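Putative uncharacterized protein (Pyrococcus furiosus, PDB 3V68) is a DUF2666 family protein whose function is not established, though it probably binds double-stranded DNA. Local coordinates at residues A72-K77 with L233-D238. Residues are numbered along the deposited sequence; the frame is centred on the assembly and turned at random.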
# COMPACT_ATOMS: atom_id res chain seq x y z
N ALA A 72 -14.00 -4.36 -13.88
CA ALA A 72 -13.10 -5.45 -14.23
C ALA A 72 -12.38 -6.00 -13.00
O ALA A 72 -12.27 -7.21 -12.83
CB ALA A 72 -12.10 -5.01 -15.28
N LEU A 73 -11.91 -5.11 -12.13
CA LEU A 73 -11.15 -5.52 -10.95
C LEU A 73 -11.94 -6.37 -9.96
O LEU A 73 -11.35 -7.20 -9.24
CB LEU A 73 -10.53 -4.30 -10.25
CG LEU A 73 -9.31 -3.67 -10.93
CD1 LEU A 73 -9.06 -2.27 -10.37
CD2 LEU A 73 -8.06 -4.53 -10.80
N ILE A 74 -13.25 -6.19 -9.92
CA ILE A 74 -14.12 -6.95 -9.01
C ILE A 74 -14.75 -8.18 -9.69
O ILE A 74 -15.48 -8.94 -9.05
CB ILE A 74 -15.24 -6.07 -8.38
CG1 ILE A 74 -16.21 -5.55 -9.44
CG2 ILE A 74 -14.64 -4.92 -7.58
CD1 ILE A 74 -17.50 -4.97 -8.87
N SER A 75 -14.45 -8.37 -10.98
CA SER A 75 -15.07 -9.42 -11.79
C SER A 75 -14.57 -10.83 -11.47
O SER A 75 -13.42 -11.00 -11.06
CB SER A 75 -14.90 -9.11 -13.29
OG SER A 75 -13.57 -9.36 -13.72
N PRO A 76 -15.44 -11.84 -11.63
CA PRO A 76 -15.02 -13.24 -11.49
C PRO A 76 -13.89 -13.62 -12.46
O PRO A 76 -12.99 -14.37 -12.10
CB PRO A 76 -16.29 -14.02 -11.82
CG PRO A 76 -17.40 -13.10 -11.49
CD PRO A 76 -16.89 -11.73 -11.86
N LYS A 77 -13.95 -13.08 -13.68
CA LYS A 77 -12.92 -13.31 -14.70
C LYS A 77 -11.53 -12.92 -14.20
O LYS A 77 -10.58 -13.70 -14.31
CB LYS A 77 -13.26 -12.54 -15.99
CG LYS A 77 -12.17 -12.53 -17.05
CD LYS A 77 -12.61 -11.73 -18.27
CE LYS A 77 -11.44 -11.31 -19.14
NZ LYS A 77 -10.72 -12.46 -19.76
N LEU A 233 -16.29 -1.43 -2.84
CA LEU A 233 -16.24 -2.43 -3.91
C LEU A 233 -15.44 -3.66 -3.50
O LEU A 233 -15.30 -4.61 -4.28
CB LEU A 233 -15.62 -1.82 -5.17
CG LEU A 233 -16.47 -0.93 -6.09
CD1 LEU A 233 -16.76 0.42 -5.46
CD2 LEU A 233 -15.76 -0.75 -7.42
N GLY A 234 -14.91 -3.65 -2.27
CA GLY A 234 -14.06 -4.73 -1.77
C GLY A 234 -12.66 -4.66 -2.34
O GLY A 234 -11.94 -5.67 -2.38
N LEU A 235 -12.27 -3.47 -2.79
CA LEU A 235 -10.94 -3.28 -3.37
C LEU A 235 -10.00 -2.61 -2.39
O LEU A 235 -10.41 -1.77 -1.58
CB LEU A 235 -11.04 -2.45 -4.65
CG LEU A 235 -11.76 -3.08 -5.84
CD1 LEU A 235 -11.95 -2.06 -6.96
CD2 LEU A 235 -11.05 -4.32 -6.37
N LYS A 236 -8.72 -2.99 -2.46
CA LYS A 236 -7.68 -2.42 -1.61
C LYS A 236 -6.51 -1.98 -2.45
O LYS A 236 -6.22 -2.59 -3.48
CB LYS A 236 -7.18 -3.46 -0.60
CG LYS A 236 -8.21 -3.89 0.43
CD LYS A 236 -7.65 -5.03 1.26
CE LYS A 236 -8.53 -5.34 2.46
NZ LYS A 236 -7.91 -6.36 3.34
N VAL A 237 -5.82 -0.93 -2.01
CA VAL A 237 -4.60 -0.47 -2.68
C VAL A 237 -3.38 -0.56 -1.77
O VAL A 237 -2.25 -0.26 -2.19
CB VAL A 237 -4.73 0.96 -3.27
CG1 VAL A 237 -5.69 0.97 -4.46
CG2 VAL A 237 -5.16 1.97 -2.19
N ASP A 238 -3.61 -0.95 -0.52
CA ASP A 238 -2.54 -1.21 0.44
C ASP A 238 -2.53 -2.72 0.73
O ASP A 238 -3.54 -3.28 1.14
CB ASP A 238 -2.75 -0.40 1.74
CG ASP A 238 -2.82 1.11 1.48
OD1 ASP A 238 -1.96 1.63 0.74
OD2 ASP A 238 -3.73 1.78 2.03
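Two helix ends meet where Ile-74, at the turn between helices 66-73 and 76-83, packs against Leu-233 and Leu-235, on either side of Gly-234 in the Schellman motif that ends helix 219-231. The turn belongs to the first DUF2666 region and the Schellman loop to the second, so the contact helps join the two halves of the chain. Methyl CG2 of Ile-74 does most of the touching. With chi1 at 65°, CG1 sits between the backbone N and the carbonyl carbon, which leaves CG2 beside the N, facing the fork of Leu-235, 3.8 Å from its CG; the two side chains cross at about a right angle. The same methyl approaches CB of Leu-233 at 4.0 Å and its carbonyl O at 3.4 Å. Alongside, CB of Leu-73 rests 3.9 Å from CD2 of Leu-235, whose other neighbours include Thr-106 of helix 91-110 and Leu-230. Gly-234, at positive phi (77°), turns the chain between the two leucines. Beyond Ile-74, Ser-75 N-caps helix 76-83 through Val-78 N, while Ala-72 O accepts from both its OG (2.7 Å) and backbone N. No hydrogen bond links the segments: apart from the methyl-to-carbonyl approach, this small, largely buried join is apolar and probably rests on the fit of branched side chains.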